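Local coordinates for diaminopimelate decarboxylase (Methanocaldococcus jannaschii, PDB 1TWI), which catalyses the pyridoxal-phosphate-dependent decarboxylation of meso-diaminopimelate to L-lysine, the last step of lysine biosynthesis, as a homodimer, at residues V205-H210 with R226-F231; V233-K236 with E241-D244; N273-Y278 with P285-E290. All coordinates share one frame; numbering follows the deposited sequence.

Contact 1: V205-H210 with R226-F231. With PLP (pyridoxal-5'-phosphate), chain E.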
# COMPACT_ATOMS: atom_id res chain seq x y z
N VAL A 205 -19.25 -9.29 -28.36
CA VAL A 205 -18.59 -8.28 -29.20
C VAL A 205 -17.02 -8.36 -29.29
O VAL A 205 -16.42 -7.61 -30.04
CB VAL A 205 -18.87 -6.79 -28.74
CG1 VAL A 205 -20.35 -6.42 -28.89
CG2 VAL A 205 -18.37 -6.59 -27.31
N GLY A 206 -16.37 -9.23 -28.53
CA GLY A 206 -14.92 -9.26 -28.68
C GLY A 206 -14.18 -10.20 -27.76
O GLY A 206 -14.81 -10.95 -26.96
N VAL A 207 -12.85 -10.21 -27.88
CA VAL A 207 -12.00 -11.01 -26.98
C VAL A 207 -10.96 -9.99 -26.45
O VAL A 207 -10.64 -9.01 -27.11
CB VAL A 207 -11.28 -12.17 -27.74
CG1 VAL A 207 -12.32 -13.26 -28.21
CG2 VAL A 207 -10.57 -11.59 -28.95
N HIS A 208 -10.45 -10.23 -25.26
CA HIS A 208 -9.51 -9.34 -24.57
C HIS A 208 -8.40 -10.22 -24.00
O HIS A 208 -8.59 -11.43 -23.70
CB HIS A 208 -10.26 -8.64 -23.42
CG HIS A 208 -9.37 -7.99 -22.41
ND1 HIS A 208 -9.00 -8.60 -21.24
CD2 HIS A 208 -8.79 -6.76 -22.38
CE1 HIS A 208 -8.25 -7.78 -20.52
NE2 HIS A 208 -8.10 -6.65 -21.20
N CYS A 209 -7.21 -9.63 -23.84
CA CYS A 209 -6.10 -10.36 -23.24
C CYS A 209 -5.17 -9.26 -22.68
O CYS A 209 -5.00 -8.19 -23.27
CB CYS A 209 -5.36 -11.18 -24.31
SG CYS A 209 -4.00 -12.12 -23.64
N HIS A 210 -4.62 -9.52 -21.51
CA HIS A 210 -3.71 -8.59 -20.89
C HIS A 210 -2.71 -9.53 -20.27
O HIS A 210 -3.06 -10.41 -19.44
CB HIS A 210 -4.38 -7.78 -19.80
CG HIS A 210 -3.39 -6.98 -19.03
ND1 HIS A 210 -2.79 -5.86 -19.57
CD2 HIS A 210 -2.86 -7.16 -17.80
CE1 HIS A 210 -1.91 -5.39 -18.70
NE2 HIS A 210 -1.93 -6.17 -17.62
N ARG A 226 -0.27 -13.25 -31.71
CA ARG A 226 -0.43 -14.44 -32.52
C ARG A 226 -1.46 -15.39 -31.86
O ARG A 226 -2.33 -15.91 -32.52
CB ARG A 226 0.88 -15.20 -32.62
CG ARG A 226 2.02 -14.47 -33.38
CD ARG A 226 3.27 -15.37 -33.43
NE ARG A 226 4.34 -14.81 -34.25
CZ ARG A 226 5.54 -15.39 -34.41
NH1 ARG A 226 5.80 -16.56 -33.80
NH2 ARG A 226 6.44 -14.82 -35.25
N LYS A 227 -1.32 -15.62 -30.56
CA LYS A 227 -2.21 -16.62 -29.94
C LYS A 227 -3.66 -16.16 -29.76
O LYS A 227 -4.60 -16.99 -29.78
CB LYS A 227 -1.56 -17.11 -28.66
CG LYS A 227 -0.16 -17.74 -28.95
CD LYS A 227 -0.37 -19.00 -29.77
CE LYS A 227 0.94 -19.47 -30.49
NZ LYS A 227 1.85 -20.12 -29.58
N VAL A 228 -3.84 -14.84 -29.61
CA VAL A 228 -5.18 -14.28 -29.52
C VAL A 228 -5.81 -14.40 -30.92
O VAL A 228 -6.95 -14.86 -31.07
CB VAL A 228 -5.16 -12.79 -29.07
CG1 VAL A 228 -6.58 -12.17 -29.27
CG2 VAL A 228 -4.76 -12.71 -27.57
N MET A 229 -5.07 -14.02 -31.95
CA MET A 229 -5.63 -14.14 -33.28
C MET A 229 -5.89 -15.62 -33.67
O MET A 229 -6.87 -15.92 -34.39
CB MET A 229 -4.72 -13.42 -34.32
CG MET A 229 -4.73 -11.87 -34.19
SD MET A 229 -6.41 -11.13 -34.26
CE MET A 229 -6.75 -11.14 -36.05
N ASP A 230 -5.01 -16.53 -33.24
CA ASP A 230 -5.24 -17.94 -33.53
C ASP A 230 -6.60 -18.32 -32.92
O ASP A 230 -7.35 -19.13 -33.49
CB ASP A 230 -4.19 -18.84 -32.86
CG ASP A 230 -2.82 -18.82 -33.58
OD1 ASP A 230 -2.70 -18.28 -34.69
OD2 ASP A 230 -1.89 -19.37 -32.99
N PHE A 231 -6.92 -17.77 -31.75
CA PHE A 231 -8.21 -18.12 -31.13
C PHE A 231 -9.37 -17.48 -31.93
O PHE A 231 -10.47 -18.07 -32.03
CB PHE A 231 -8.23 -17.72 -29.63
CG PHE A 231 -9.50 -18.15 -28.92
CD1 PHE A 231 -9.76 -19.50 -28.74
CD2 PHE A 231 -10.43 -17.21 -28.48
CE1 PHE A 231 -10.98 -19.95 -28.13
CE2 PHE A 231 -11.67 -17.63 -27.85
CZ PHE A 231 -11.91 -19.02 -27.69
N1 PLP E . -5.38 -3.88 -18.67
C2 PLP E . -5.53 -4.72 -17.58
C2A PLP E . -6.61 -5.82 -17.69
C3 PLP E . -4.72 -4.48 -16.46
O3 PLP E . -4.90 -5.32 -15.41
C4 PLP E . -3.77 -3.50 -16.41
C4A PLP E . -2.91 -3.32 -15.11
O4A PLP E . -3.31 -3.89 -14.14
C5 PLP E . -3.60 -2.64 -17.52
C6 PLP E . -4.41 -2.88 -18.62
C5A PLP E . -2.60 -1.50 -17.66
O4P PLP E . -1.23 -1.96 -17.50
P PLP E . 0.00 -0.99 -17.72
O1P PLP E . 1.17 -1.84 -17.44
O2P PLP E . -0.16 0.10 -16.70
O3P PLP E . -0.03 -0.51 -19.10
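Val207 and Val228 pass methyl against methyl where strand 202-208 of the TIM-type barrel meets helix 219-237, the first two elements of a beta-alpha-beta unit. The two side chains run past each other in opposite directions, and each valine divides its methyls between two neighbours. Val207 CG2 meets Val228 CG1 at 4.0 Å, while Val207 CG1 comes to the edge of the Phe231 ring, near its plane, 4.4 Å from Phe231 CD2. On the helix, Val228 holds CG1 anti to its own backbone N (chi1 169°), which turns CG2 to the other partner: that methyl lies 3.7 Å from Cys209 CB and 4.0 Å from Cys209 SG. The four residues are buried, and the interface between the segments is wholly apolar. Val245 of the adjacent strand also touches Val207 and Val228, and Ile159 touches Phe231, so the helix is seated across neighbouring strands.

The arrangement illustrates how a barrel strand and the residues just past its carboxyl end face two ways. Val207 and Cys209 turn to the helix, whereas His208 points away from it and, with His210 just past the strand's end, meets the pyridoxal phosphate. The methyl carbon C2A of the cofactor lies in the plane of the His208 imidazole, at its edge, 3.8 Å from His208 CE1. His210 instead offers a face: its ring lies against the pyridine ring, with cofactor C2 over the centre of the imidazole. Its ND1 is hydrogen-bonded to Gly249 N, which should help fix the ring's rotation, and this same ND1 sits 3.4 Å from cofactor N1.

Contact 2: V233-K236 with E241-D244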
# COMPACT_ATOMS: atom_id res chain seq x y z
N VAL A 233 -9.40 -17.18 -35.04
CA VAL A 233 -9.57 -18.11 -36.18
C VAL A 233 -10.38 -19.32 -35.69
O VAL A 233 -11.35 -19.74 -36.34
CB VAL A 233 -8.21 -18.61 -36.77
CG1 VAL A 233 -8.46 -19.72 -37.82
CG2 VAL A 233 -7.47 -17.44 -37.43
N GLU A 234 -9.99 -19.90 -34.55
CA GLU A 234 -10.75 -21.02 -33.98
C GLU A 234 -12.25 -20.68 -33.81
O GLU A 234 -13.14 -21.51 -34.12
CB GLU A 234 -10.15 -21.45 -32.65
CG GLU A 234 -10.80 -22.72 -32.02
CD GLU A 234 -10.18 -23.13 -30.67
OE1 GLU A 234 -10.74 -24.05 -30.00
OE2 GLU A 234 -9.15 -22.54 -30.25
N LEU A 235 -12.56 -19.46 -33.36
CA LEU A 235 -13.96 -19.06 -33.21
C LEU A 235 -14.65 -19.01 -34.58
O LEU A 235 -15.79 -19.46 -34.75
CB LEU A 235 -14.06 -17.69 -32.54
CG LEU A 235 -13.82 -17.70 -31.03
CD1 LEU A 235 -13.64 -16.25 -30.60
CD2 LEU A 235 -15.01 -18.36 -30.27
N LYS A 236 -13.95 -18.46 -35.56
CA LYS A 236 -14.50 -18.34 -36.91
C LYS A 236 -14.84 -19.74 -37.50
O LYS A 236 -15.83 -19.88 -38.20
CB LYS A 236 -13.50 -17.61 -37.82
CG LYS A 236 -14.07 -17.32 -39.21
CD LYS A 236 -15.12 -16.25 -39.11
CE LYS A 236 -15.82 -16.04 -40.41
NZ LYS A 236 -15.11 -15.00 -41.10
N GLU A 241 -18.08 -14.76 -35.16
CA GLU A 241 -17.34 -13.56 -35.56
C GLU A 241 -17.07 -12.63 -34.39
O GLU A 241 -17.91 -12.46 -33.51
CB GLU A 241 -18.09 -12.76 -36.64
CG GLU A 241 -18.14 -13.45 -37.99
CD GLU A 241 -18.49 -12.44 -39.10
OE1 GLU A 241 -19.47 -11.66 -38.91
OE2 GLU A 241 -17.77 -12.41 -40.15
N ILE A 242 -15.89 -12.04 -34.43
CA ILE A 242 -15.42 -11.13 -33.37
C ILE A 242 -15.29 -9.65 -33.85
O ILE A 242 -14.51 -9.36 -34.74
CB ILE A 242 -14.05 -11.67 -32.87
CG1 ILE A 242 -14.28 -13.01 -32.17
CG2 ILE A 242 -13.39 -10.66 -31.87
CD1 ILE A 242 -15.22 -12.82 -30.89
N GLU A 243 -16.02 -8.73 -33.23
CA GLU A 243 -15.97 -7.32 -33.65
C GLU A 243 -14.79 -6.52 -33.13
O GLU A 243 -14.27 -5.61 -33.83
CB GLU A 243 -17.28 -6.60 -33.21
CG GLU A 243 -18.49 -7.20 -33.95
CD GLU A 243 -19.83 -6.81 -33.37
OE1 GLU A 243 -19.92 -5.72 -32.73
OE2 GLU A 243 -20.81 -7.60 -33.57
N ASP A 244 -14.33 -6.87 -31.93
CA ASP A 244 -13.26 -6.17 -31.22
C ASP A 244 -12.19 -7.11 -30.71
O ASP A 244 -12.53 -8.14 -30.13
CB ASP A 244 -13.73 -5.51 -29.89
CG ASP A 244 -14.73 -4.37 -30.06
OD1 ASP A 244 -14.84 -3.81 -31.16
OD2 ASP A 244 -15.39 -3.99 -29.03
O HOH W 1 -14.64 -12.56 -39.27
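Glu241 OE2 collects three polar neighbours near the end of helix 219-237. An ordered water donates a hydrogen bond to it over 3.3 Å, Lys236 NZ stands 3.8 Å from it in a long salt bridge, and Glu283 OE1 crowds in with like charge. The water also accepts a bond from Lys236 NZ at 3.1 Å, so it joins the ammonium and carboxylate across a gap too wide for a close ion pair. The lysine's charge would be expected to ease the proximity of the two glutamates.

The two charged chains run side by side and point the same way. Neither begins by aiming at the other: Glu241 leaves the backbone away from the helix, yet its carboxylate returns, and Lys236 bends at chi2 (71°) and again at chi4 (-92°) to bring its amine alongside. Next to this polar group the contact becomes apolar. Leu235 and Ile242 meet at an angle, with Leu235 CD1 resting 3.7 Å from Ile242 CG1 and almost as close to Ile242 CD1. Val207 of the preceding strand touches both residues, and Met190 and Ile193 of helix 188-198 add to the cover of Leu235.

Here an apolar pair sits beside a long, water-bridged salt bridge where the chain reverses from helix 219-237 into strand 244-246, a helix-to-strand connection of the kind that lines the amino-terminal end of a TIM-type barrel, remote from the active site.

Contact 3: N273-Y278 with P285-E290. With PLP (pyridoxal-5'-phosphate), chain E.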
# COMPACT_ATOMS: atom_id res chain seq x y z
N ASN A 273 1.41 -5.82 -37.93
CA ASN A 273 1.90 -6.79 -38.92
C ASN A 273 1.48 -8.21 -38.49
O ASN A 273 1.26 -9.07 -39.33
CB ASN A 273 3.43 -6.66 -39.12
CG ASN A 273 3.81 -5.30 -39.82
OD1 ASN A 273 3.19 -4.93 -40.85
ND2 ASN A 273 4.79 -4.57 -39.27
N THR A 274 1.33 -8.47 -37.20
CA THR A 274 0.93 -9.80 -36.82
C THR A 274 -0.55 -9.99 -37.14
O THR A 274 -0.92 -10.99 -37.78
CB THR A 274 1.16 -10.12 -35.33
OG1 THR A 274 2.56 -10.18 -35.09
CG2 THR A 274 0.57 -11.51 -34.98
N MET A 275 -1.41 -9.06 -36.71
CA MET A 275 -2.84 -9.22 -36.98
C MET A 275 -3.18 -9.28 -38.48
O MET A 275 -4.10 -10.01 -38.87
CB MET A 275 -3.68 -8.07 -36.35
CG MET A 275 -3.63 -8.09 -34.80
SD MET A 275 -4.46 -6.68 -34.12
CE MET A 275 -6.15 -7.29 -34.37
N LEU A 276 -2.47 -8.51 -39.32
CA LEU A 276 -2.78 -8.55 -40.76
C LEU A 276 -2.47 -9.89 -41.45
O LEU A 276 -2.95 -10.13 -42.54
CB LEU A 276 -2.08 -7.42 -41.50
CG LEU A 276 -2.62 -6.02 -41.15
CD1 LEU A 276 -1.76 -4.99 -41.87
CD2 LEU A 276 -4.06 -5.88 -41.61
N LYS A 277 -1.69 -10.77 -40.82
CA LYS A 277 -1.41 -12.10 -41.36
C LYS A 277 -2.70 -12.90 -41.41
O LYS A 277 -2.79 -13.91 -42.14
CB LYS A 277 -0.46 -12.87 -40.43
CG LYS A 277 0.97 -12.34 -40.47
CD LYS A 277 1.84 -12.88 -39.35
CE LYS A 277 3.26 -12.39 -39.58
NZ LYS A 277 4.23 -13.16 -38.73
N TYR A 278 -3.69 -12.49 -40.63
CA TYR A 278 -4.95 -13.27 -40.54
C TYR A 278 -6.11 -12.77 -41.36
O TYR A 278 -7.20 -13.37 -41.28
CB TYR A 278 -5.42 -13.36 -39.07
CG TYR A 278 -4.41 -13.99 -38.13
CD1 TYR A 278 -3.29 -13.28 -37.70
CD2 TYR A 278 -4.58 -15.30 -37.68
CE1 TYR A 278 -2.35 -13.87 -36.84
CE2 TYR A 278 -3.66 -15.89 -36.81
CZ TYR A 278 -2.54 -15.17 -36.40
OH TYR A 278 -1.64 -15.81 -35.55
N PRO A 285 -10.71 -6.83 -37.03
CA PRO A 285 -11.56 -6.18 -36.02
C PRO A 285 -11.16 -4.75 -35.62
O PRO A 285 -10.13 -4.22 -36.08
CB PRO A 285 -11.43 -7.12 -34.82
CG PRO A 285 -9.88 -7.46 -34.89
CD PRO A 285 -9.67 -7.70 -36.42
N ASN A 286 -11.99 -4.12 -34.78
CA ASN A 286 -11.56 -2.85 -34.19
C ASN A 286 -10.45 -3.29 -33.24
O ASN A 286 -10.49 -4.40 -32.73
CB ASN A 286 -12.68 -2.21 -33.39
CG ASN A 286 -13.86 -1.94 -34.24
OD1 ASN A 286 -13.75 -1.20 -35.24
ND2 ASN A 286 -15.00 -2.54 -33.90
N LEU A 287 -9.46 -2.43 -33.02
CA LEU A 287 -8.36 -2.79 -32.16
C LEU A 287 -8.37 -1.90 -30.91
O LEU A 287 -8.51 -0.68 -31.03
CB LEU A 287 -7.00 -2.58 -32.93
CG LEU A 287 -5.70 -2.70 -32.10
CD1 LEU A 287 -5.60 -4.08 -31.46
CD2 LEU A 287 -4.42 -2.45 -32.99
N ILE A 288 -8.25 -2.50 -29.72
CA ILE A 288 -8.24 -1.69 -28.49
C ILE A 288 -6.99 -2.04 -27.70
O ILE A 288 -6.63 -3.24 -27.63
CB ILE A 288 -9.45 -2.05 -27.58
CG1 ILE A 288 -10.76 -1.80 -28.34
CG2 ILE A 288 -9.42 -1.22 -26.29
CD1 ILE A 288 -12.06 -2.41 -27.66
N LEU A 289 -6.33 -1.04 -27.11
CA LEU A 289 -5.19 -1.29 -26.23
C LEU A 289 -5.56 -0.63 -24.90
O LEU A 289 -6.37 0.30 -24.89
CB LEU A 289 -3.87 -0.66 -26.76
CG LEU A 289 -3.41 -1.15 -28.14
CD1 LEU A 289 -1.96 -0.62 -28.45
CD2 LEU A 289 -3.41 -2.67 -28.14
N GLU A 290 -4.94 -1.08 -23.82
CA GLU A 290 -5.25 -0.56 -22.48
C GLU A 290 -4.03 -0.06 -21.77
O GLU A 290 -3.76 -0.46 -20.66
CB GLU A 290 -5.92 -1.65 -21.61
CG GLU A 290 -7.27 -2.21 -22.20
CD GLU A 290 -7.81 -3.43 -21.39
OE1 GLU A 290 -7.02 -4.16 -20.74
OE2 GLU A 290 -9.03 -3.68 -21.45
N1 PLP E . -5.38 -3.88 -18.67
C2 PLP E . -5.53 -4.72 -17.58
C2A PLP E . -6.61 -5.82 -17.69
C3 PLP E . -4.72 -4.48 -16.46
O3 PLP E . -4.90 -5.32 -15.41
C4 PLP E . -3.77 -3.50 -16.41
C4A PLP E . -2.91 -3.32 -15.11
O4A PLP E . -3.31 -3.89 -14.14
C5 PLP E . -3.60 -2.64 -17.52
C6 PLP E . -4.41 -2.88 -18.62
C5A PLP E . -2.60 -1.50 -17.66
O4P PLP E . -1.23 -1.96 -17.50
P PLP E . 0.00 -0.99 -17.72
O1P PLP E . 1.17 -1.84 -17.44
O2P PLP E . -0.16 0.10 -16.70
O3P PLP E . -0.03 -0.51 -19.10
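Flat groups lie toward the segment ends, the Tyr278 ring and the Glu290 carboxylate, while between them Pro285 turns the CG-CD side of its puckered ring to Met275. Met275 CE lies 3.8 Å from Pro285 CG and 4.1 Å from Pro285 CD. The Tyr278 ring has the carbonyl oxygens of Thr274 and Met275 in its plane, at the edge, while Met229 and Val233 of helix 219-237 also pack against this tyrosine; its OH is hydrogen-bonded to Asp230. Just past the strand's end, the Glu290 carboxylate approaches the pyridine ring of the cofactor, Glu290 OE1 standing 2.7 Å from cofactor N1.

Met275 alone carries the helix side of the join. Its chain is bent at chi3 (77°), a turn that lets sulfur and methyl serve separate neighbours: Met275 SD lies 3.9 Å from Leu287 CD1, and CE reaches back to the proline. Both pairs meet at a slant. Trp54 of helix 37-58 touches Met275 and Leu287 as well, and Val245 touches Met275 and Pro285, so the thioether is buried between helix layer and sheet.

Glu290 is positioned by a second shell: His208 NE2 is hydrogen-bonded to OE1, and Asn111 and Asn246 to OE2. The whole is typical of a beta-alpha-beta unit in the TIM-type barrel of fold-type III pyridoxal-phosphate enzymes, in which a strand packs on its helix and the residue following it meets the cofactor.

The three contacts follow one another along the chain within the pyridoxal-binding barrel. Contacts 1 and 2 share helix 219-237 and have centres about 9 Å apart, as do contacts 1 and 3; contacts 2 and 3 lie about 12 Å apart. They span two successive beta-alpha-beta units that share strand 244-246: contact 1 joins the first helix to its preceding strand, contact 2 lies at the turn after that helix, and contact 3 joins the second helix to the strand that follows. A probable hydrogen bond from His208 NE2 to Glu290 OE1 links contacts 1 and 3, so both units meet at the pyridoxal phosphate, whereas contact 2 lies away from it.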